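Local coordinates for glycoside hydrolase 15-related protein (Kribbella flavida, PDB 5Z3E) that hydrolyses the alpha-1,6-glucosidic linkage of isomaltose from its non-reducing end, releasing beta-D-glucose and D-glucose, at residues V292-R304 with G313-W325. The protein carries 1 engineered substitution. Residues are numbered along the deposited sequence; the frame is centred on the assembly and turned at random.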
ATOM      1  N   VAL A 292     -17.405  -2.881   2.495  1.00  9.52           N
ATOM      2  CA  VAL A 292     -16.288  -3.770   2.748  1.00  9.94           C
ATOM      3  C   VAL A 292     -16.580  -4.640   3.967  1.00 10.36           C
ATOM      4  O   VAL A 292     -16.331  -5.854   3.973  1.00 11.50           O
ATOM      5  CB  VAL A 292     -14.979  -2.971   2.894  1.00 10.61           C
ATOM      6  CG1 VAL A 292     -13.850  -3.857   3.402  1.00 11.80           C
ATOM      7  CG2 VAL A 292     -14.611  -2.328   1.559  1.00 11.00           C
ATOM      8  N   ALA A 293     -17.109  -4.026   5.036  1.00 10.77           N
ATOM      9  CA  ALA A 293     -17.404  -4.797   6.241  1.00 12.24           C
ATOM     10  C   ALA A 293     -18.408  -5.910   5.936  1.00 12.53           C
ATOM     11  O   ALA A 293     -18.221  -7.060   6.327  1.00 14.76           O
ATOM     12  CB  ALA A 293     -17.904  -3.870   7.315  1.00 14.16           C
ATOM     13  N   LYS A 294     -19.483  -5.556   5.241  1.00 11.75           N
ATOM     14  CA  LYS A 294     -20.525  -6.524   4.960  1.00 12.22           C
ATOM     15  C   LYS A 294     -20.062  -7.622   4.012  1.00 12.29           C
ATOM     16  O   LYS A 294     -20.354  -8.812   4.216  1.00 13.52           O
ATOM     17  CB  LYS A 294     -21.743  -5.817   4.362  1.00 15.56           C
ATOM     18  CG  LYS A 294     -22.887  -6.751   4.057  1.00 19.19           C
ATOM     19  CD  LYS A 294     -24.132  -6.053   3.682  1.00 31.76           C
ATOM     20  CE  LYS A 294     -25.281  -7.117   3.734  1.00 44.94           C
ATOM     21  NZ  LYS A 294     -26.326  -6.782   2.752  1.00 84.85           N
ATOM     22  N   ASP A 295     -19.361  -7.252   2.944  1.00 10.78           N
ATOM     23  CA  ASP A 295     -19.045  -8.199   1.886  1.00 10.69           C
ATOM     24  C   ASP A 295     -17.779  -8.994   2.132  1.00 10.24           C
ATOM     25  O   ASP A 295     -17.641 -10.087   1.601  1.00 11.46           O
ATOM     26  CB  ASP A 295     -18.954  -7.503   0.543  1.00 11.38           C
ATOM     27  CG  ASP A 295     -20.267  -6.903   0.075  1.00 15.03           C
ATOM     28  OD1 ASP A 295     -21.301  -7.091   0.740  1.00 19.71           O
ATOM     29  OD2 ASP A 295     -20.249  -6.213  -0.948  1.00 16.79           O
ATOM     30  N   LEU A 296     -16.845  -8.425   2.899  1.00  9.66           N
ATOM     31  CA  LEU A 296     -15.490  -8.971   2.957  1.00  9.88           C
ATOM     32  C   LEU A 296     -14.938  -9.200   4.351  1.00 10.21           C
ATOM     33  O   LEU A 296     -13.930  -9.890   4.482  1.00 11.42           O
ATOM     34  CB  LEU A 296     -14.519  -8.098   2.163  1.00  9.89           C
ATOM     35  CG  LEU A 296     -14.817  -8.013   0.667  1.00 12.18           C
ATOM     36  CD1 LEU A 296     -13.904  -6.936   0.046  1.00 11.90           C
ATOM     37  CD2 LEU A 296     -14.612  -9.361  -0.057  1.00 13.93           C
ATOM     38  N   ASP A 297     -15.537  -8.645   5.404  1.00 10.70           N
ATOM     39  CA  ASP A 297     -14.990  -8.742   6.753  1.00 10.44           C
ATOM     40  C   ASP A 297     -15.702  -9.843   7.499  1.00 11.07           C
ATOM     41  O   ASP A 297     -16.898  -9.755   7.721  1.00 13.85           O
ATOM     42  CB  ASP A 297     -15.156  -7.395   7.456  1.00 11.05           C
ATOM     43  CG  ASP A 297     -14.465  -7.285   8.781  1.00 12.16           C
ATOM     44  OD1 ASP A 297     -13.920  -8.238   9.302  1.00 18.38           O
ATOM     45  OD2 ASP A 297     -14.463  -6.139   9.297  1.00 14.39           O
ATOM     46  N   VAL A 298     -14.984 -10.880   7.878  1.00 11.22           N
ATOM     47  CA  VAL A 298     -15.547 -11.980   8.655  1.00 12.41           C
ATOM     48  C   VAL A 298     -14.820 -12.007   9.992  1.00 12.51           C
ATOM     49  O   VAL A 298     -13.625 -12.280  10.070  1.00 12.94           O
ATOM     50  CB  VAL A 298     -15.419 -13.322   7.914  1.00 13.71           C
ATOM     51  CG1 VAL A 298     -15.948 -14.456   8.774  1.00 16.62           C
ATOM     52  CG2 VAL A 298     -16.181 -13.236   6.596  1.00 15.07           C
ATOM     53  N   ASP A 299     -15.563 -11.680  11.041  1.00 13.36           N
ATOM     54  CA  ASP A 299     -15.053 -11.714  12.397  1.00 15.44           C
ATOM     55  C   ASP A 299     -13.842 -10.844  12.654  1.00 13.32           C
ATOM     56  O   ASP A 299     -13.069 -11.109  13.558  1.00 16.48           O
ATOM     57  CB  ASP A 299     -14.729 -13.171  12.845  1.00 20.11           C
ATOM     58  CG  ASP A 299     -15.863 -14.094  12.700  1.00 24.86           C
ATOM     59  OD1 ASP A 299     -16.999 -13.687  13.022  1.00 29.30           O
ATOM     60  OD2 ASP A 299     -15.586 -15.277  12.334  1.00 28.64           O
ATOM     61  N   GLY A 300     -13.685  -9.786  11.864  1.00 12.08           N
ATOM     62  CA  GLY A 300     -12.540  -8.912  11.994  1.00 11.89           C
ATOM     63  C   GLY A 300     -11.449  -9.135  10.980  1.00 10.88           C
ATOM     64  O   GLY A 300     -10.559  -8.296  10.872  1.00 11.64           O
ATOM     65  N   GLY A 301     -11.496 -10.255  10.272  1.00 10.69           N
ATOM     66  CA  GLY A 301     -10.517 -10.603   9.253  1.00 10.43           C
ATOM     67  C   GLY A 301     -11.032 -10.285   7.863  1.00 10.42           C
ATOM     68  O   GLY A 301     -12.067 -10.820   7.447  1.00 11.41           O
ATOM     69  N   VAL A 302     -10.346  -9.396   7.133  1.00  9.75           N
ATOM     70  CA  VAL A 302     -10.866  -8.874   5.895  1.00  9.96           C
ATOM     71  C   VAL A 302     -10.294  -9.615   4.675  1.00  9.82           C
ATOM     72  O   VAL A 302      -9.066  -9.709   4.493  1.00 10.50           O
ATOM     73  CB  VAL A 302     -10.597  -7.350   5.790  1.00  9.63           C
ATOM     74  CG1 VAL A 302     -11.074  -6.795   4.467  1.00 10.44           C
ATOM     75  CG2 VAL A 302     -11.245  -6.602   6.934  1.00 10.49           C
ATOM     76  N   HIS A 303     -11.186 -10.115   3.826  1.00 10.02           N
ATOM     77  CA  HIS A 303     -10.832 -10.741   2.570  1.00 10.18           C
ATOM     78  C   HIS A 303     -10.493  -9.691   1.502  1.00  9.64           C
ATOM     79  O   HIS A 303     -10.924  -8.537   1.574  1.00 10.05           O
ATOM     80  CB  HIS A 303     -12.015 -11.577   2.061  1.00 11.39           C
ATOM     81  CG  HIS A 303     -12.335 -12.774   2.910  1.00 11.64           C
ATOM     82  ND1 HIS A 303     -11.487 -13.847   2.985  1.00 13.46           N
ATOM     83  CD2 HIS A 303     -13.422 -13.084   3.638  1.00 13.51           C
ATOM     84  CE1 HIS A 303     -12.021 -14.773   3.754  1.00 13.94           C
ATOM     85  NE2 HIS A 303     -13.205 -14.358   4.156  1.00 14.50           N
ATOM     86  N   ARG A 304      -9.765 -10.120   0.485  1.00 10.12           N
ATOM     87  CA  ARG A 304      -9.373  -9.211  -0.591  1.00 10.00           C
ATOM     88  C   ARG A 304     -10.521  -8.914  -1.546  1.00 10.60           C
ATOM     89  O   ARG A 304     -10.809  -7.761  -1.860  1.00 10.64           O
ATOM     90  CB  ARG A 304      -8.161  -9.743  -1.353  1.00 10.58           C
ATOM     91  CG  ARG A 304      -6.961 -10.039  -0.471  1.00 10.46           C
ATOM     92  CD  ARG A 304      -5.667 -10.199  -1.210  1.00 10.87           C
ATOM     93  NE  ARG A 304      -5.736 -11.336  -2.135  1.00 12.61           N
ATOM     94  CZ  ARG A 304      -4.778 -11.645  -3.009  1.00 13.62           C
ATOM     95  NH1 ARG A 304      -3.664 -10.929  -3.056  1.00 12.41           N
ATOM     96  NH2 ARG A 304      -4.942 -12.641  -3.842  1.00 16.87           N
ATOM     97  N   GLY A 313      -8.355 -17.821  -0.561  1.00 18.38           N
ATOM     98  CA  GLY A 313      -9.035 -16.593  -0.247  1.00 15.90           C
ATOM     99  C   GLY A 313      -9.223 -16.383   1.244  1.00 14.15           C
ATOM    100  O   GLY A 313     -10.365 -16.337   1.750  1.00 14.75           O
ATOM    101  N   GLY A 314      -8.116 -16.222   1.955  1.00 14.67           N
ATOM    102  CA  GLY A 314      -8.156 -16.045   3.387  1.00 13.88           C
ATOM    103  C   GLY A 314      -8.273 -14.604   3.829  1.00 12.64           C
ATOM    104  O   GLY A 314      -8.588 -13.720   3.038  1.00 12.44           O
ATOM    105  N   GLN A 315      -8.055 -14.389   5.113  1.00 12.41           N
ATOM    106  CA  GLN A 315      -8.261 -13.110   5.783  1.00 11.70           C
ATOM    107  C   GLN A 315      -6.919 -12.421   5.957  1.00 10.95           C
ATOM    108  O   GLN A 315      -6.005 -12.997   6.549  1.00 11.99           O
ATOM    109  CB  GLN A 315      -8.904 -13.357   7.151  1.00 12.47           C
ATOM    110  CG  GLN A 315     -10.275 -13.990   7.056  1.00 13.60           C
ATOM    111  CD  GLN A 315     -10.671 -14.649   8.368  1.00 15.17           C
ATOM    112  OE1 GLN A 315     -10.016 -15.609   8.773  1.00 18.19           O
ATOM    113  NE2 GLN A 315     -11.721 -14.170   9.016  1.00 18.30           N
ATOM    114  N   TRP A 316      -6.808 -11.196   5.434  1.00 10.34           N
ATOM    115  CA  TRP A 316      -5.519 -10.516   5.343  1.00 10.28           C
ATOM    116  C   TRP A 316      -5.326  -9.520   6.466  1.00  9.79           C
ATOM    117  O   TRP A 316      -6.104  -8.567   6.646  1.00 10.31           O
ATOM    118  CB  TRP A 316      -5.411  -9.818   3.986  1.00 10.29           C
ATOM    119  CG  TRP A 316      -5.095 -10.800   2.885  1.00 10.47           C
ATOM    120  CD1 TRP A 316      -5.853 -11.836   2.413  1.00 10.98           C
ATOM    121  CD2 TRP A 316      -3.870 -10.841   2.148  1.00 10.35           C
ATOM    122  NE1 TRP A 316      -5.162 -12.517   1.438  1.00 11.51           N
ATOM    123  CE2 TRP A 316      -3.950 -11.922   1.259  1.00 11.10           C
ATOM    124  CE3 TRP A 316      -2.725 -10.041   2.147  1.00 10.98           C
ATOM    125  CZ2 TRP A 316      -2.932 -12.216   0.371  1.00 12.67           C
ATOM    126  CZ3 TRP A 316      -1.714 -10.344   1.280  1.00 12.14           C
ATOM    127  CH2 TRP A 316      -1.823 -11.419   0.389  1.00 12.65           C
ATOM    128  N   ILE A 317      -4.223  -9.682   7.203  1.00  9.87           N
ATOM    129  CA  ILE A 317      -3.885  -8.810   8.309  1.00  9.70           C
ATOM    130  C   ILE A 317      -3.844  -7.350   7.850  1.00  9.49           C
ATOM    131  O   ILE A 317      -4.376  -6.457   8.517  1.00  9.68           O
ATOM    132  CB  ILE A 317      -2.570  -9.233   8.984  1.00 10.49           C
ATOM    133  CG1 ILE A 317      -2.769 -10.445   9.923  1.00 11.64           C
ATOM    134  CG2 ILE A 317      -1.963  -8.093   9.770  1.00 11.15           C
ATOM    135  CD1 ILE A 317      -3.233 -11.715   9.281  1.00 12.12           C
ATOM    136  N   LEU A 318      -3.188  -7.089   6.708  1.00  9.49           N
ATOM    137  CA  LEU A 318      -2.999  -5.709   6.276  1.00  9.44           C
ATOM    138  C   LEU A 318      -4.331  -5.048   5.952  1.00  8.88           C
ATOM    139  O   LEU A 318      -4.463  -3.838   6.094  1.00  9.29           O
ATOM    140  CB  LEU A 318      -1.990  -5.653   5.115  1.00  9.67           C
ATOM    141  CG  LEU A 318      -2.429  -6.217   3.777  1.00 10.00           C
ATOM    142  CD1 LEU A 318      -3.120  -5.151   2.938  1.00 11.27           C
ATOM    143  CD2 LEU A 318      -1.262  -6.794   3.018  1.00 10.88           C
ATOM    144  N   LEU A 319      -5.308  -5.828   5.484  1.00  8.96           N
ATOM    145  CA  LEU A 319      -6.610  -5.293   5.144  1.00  8.87           C
ATOM    146  C   LEU A 319      -7.462  -5.057   6.394  1.00  8.79           C
ATOM    147  O   LEU A 319      -8.201  -4.072   6.444  1.00  9.00           O
ATOM    148  CB  LEU A 319      -7.338  -6.158   4.139  1.00  9.24           C
ATOM    149  CG  LEU A 319      -6.706  -6.227   2.748  1.00  9.45           C
ATOM    150  CD1 LEU A 319      -7.519  -7.128   1.857  1.00 10.41           C
ATOM    151  CD2 LEU A 319      -6.569  -4.824   2.134  1.00  9.90           C
ATOM    152  N   SER A 320      -7.361  -5.935   7.392  1.00  9.19           N
ATOM    153  CA  SER A 320      -7.990  -5.641   8.679  1.00  9.15           C
ATOM    154  C   SER A 320      -7.402  -4.387   9.308  1.00  9.05           C
ATOM    155  O   SER A 320      -8.121  -3.579   9.883  1.00  9.33           O
ATOM    156  CB  SER A 320      -7.848  -6.841   9.596  1.00  9.99           C
ATOM    157  OG  SER A 320      -8.605  -7.918   9.109  1.00 10.98           O
ATOM    158  N   ALA A 321      -6.091  -4.204   9.164  1.00  9.20           N
ATOM    159  CA  ALA A 321      -5.452  -3.019   9.701  1.00  9.26           C
ATOM    160  C   ALA A 321      -5.914  -1.779   8.954  1.00  9.08           C
ATOM    161  O   ALA A 321      -6.159  -0.736   9.554  1.00  9.68           O
ATOM    162  CB  ALA A 321      -3.945  -3.144   9.602  1.00 10.05           C
ATOM    163  N   LEU A 322      -5.991  -1.866   7.626  1.00  9.05           N
ATOM    164  CA  LEU A 322      -6.450  -0.750   6.813  1.00  8.98           C
ATOM    165  C   LEU A 322      -7.875  -0.334   7.175  1.00  8.83           C
ATOM    166  O   LEU A 322      -8.186   0.858   7.291  1.00  9.17           O
ATOM    167  CB  LEU A 322      -6.354  -1.159   5.341  1.00  9.38           C
ATOM    168  CG  LEU A 322      -6.804  -0.135   4.338  1.00 10.17           C
ATOM    169  CD1 LEU A 322      -5.961   1.124   4.387  1.00 10.48           C
ATOM    170  CD2 LEU A 322      -6.769  -0.769   2.954  1.00 10.72           C
ATOM    171  N   LEU A 323      -8.763  -1.320   7.327  1.00  8.79           N
ATOM    172  CA  LEU A 323     -10.129  -1.008   7.722  1.00  8.90           C
ATOM    173  C   LEU A 323     -10.137  -0.396   9.121  1.00  8.75           C
ATOM    174  O   LEU A 323     -10.822   0.605   9.358  1.00  9.34           O
ATOM    175  CB  LEU A 323     -11.036  -2.235   7.616  1.00  9.36           C
ATOM    176  CG  LEU A 323     -12.505  -1.972   7.931  1.00 10.08           C
ATOM    177  CD1 LEU A 323     -13.122  -0.879   7.066  1.00 11.98           C
ATOM    178  CD2 LEU A 323     -13.303  -3.263   7.787  1.00 11.83           C
ATOM    179  N   GLY A 324      -9.373  -0.976  10.049  1.00  9.16           N
ATOM    180  CA  GLY A 324      -9.310  -0.414  11.379  1.00  9.58           C
ATOM    181  C   GLY A 324      -8.831   1.035  11.401  1.00  9.20           C
ATOM    182  O   GLY A 324      -9.356   1.863  12.148  1.00  9.90           O
ATOM    183  N   TRP A 325      -7.810   1.334  10.590  1.00  8.95           N
ATOM    184  CA  TRP A 325      -7.265   2.692  10.483  1.00  9.02           C
ATOM    185  C   TRP A 325      -8.367   3.639  10.029  1.00  8.89           C
ATOM    186  O   TRP A 325      -8.555   4.724  10.555  1.00  9.55           O
ATOM    187  CB  TRP A 325      -6.109   2.622   9.503  1.00  9.34           C
ATOM    188  CG  TRP A 325      -5.334   3.881   9.228  1.00  9.49           C
ATOM    189  CD1 TRP A 325      -5.408   5.111   9.822  1.00 10.27           C
ATOM    190  CD2 TRP A 325      -4.287   3.966   8.265  1.00  9.01           C
ATOM    191  NE1 TRP A 325      -4.464   5.943   9.266  1.00 10.50           N
ATOM    192  CE2 TRP A 325      -3.768   5.268   8.315  1.00  9.64           C
ATOM    193  CE3 TRP A 325      -3.743   3.060   7.356  1.00  8.97           C
ATOM    194  CZ2 TRP A 325      -2.711   5.684   7.481  1.00 10.07           C
ATOM    195  CZ3 TRP A 325      -2.719   3.463   6.545  1.00  9.89           C
ATOM    196  CH2 TRP A 325      -2.211   4.752   6.607  1.00 10.09           C
TER
HETATM  197  O   HOH W   1     -13.084 -15.963  11.180  1.00 25.58           O
HETATM  198  O   HOH W   2      -9.239 -12.966   0.439  1.00 12.87           O
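Ser320 OG is gripped by two backbone groups at the end of the type I' turn Val298 to Gly301: it donates to Gly300 O, within the turn, at 2.7 Å, in the carbonyl plane on a lone pair, and accepts from Val302 N, just after it, at 3.0 Å. With OG set beside its own backbone N (chi1 -67°), this small hydroxyl on the first turns of helix 317-329 satisfies two buried backbone groups. Glycine suits Gly301, where a CB would clash with Gln315 NE2. Trp316, the N-cap residue of that helix, gives its N to Val302 O at 2.9 Å. Beta-branched Val302 sets one methyl, CG1, against Leu319 CB at 3.8 Å and the other, CG2, near Leu323 CD2. His303 ND1 makes a weak bond to Gly314 O, while Gln315 CG lies over one face of the imidazole; His360 bonds both, through ND1 to His303 NE2 and through its backbone N to Gln315 OE1. Arg304 bends at chi3 (-62°), laying CD over the five-membered ring of Trp316, 3.6 Å from its centroid, and its guanidinium 2° from parallel to the indole. With an alanine in place of Trp316, Arg304 would probably lose its flat support and be held less firmly, largely by its salt bridge to Asp308. Trp316 lies about 4 Å, side chain to side chain, from Ala355, the engineered replacement of the inferred proton acceptor, so the CH-pi contact probably steadies a cationic arm beside the catalytic region.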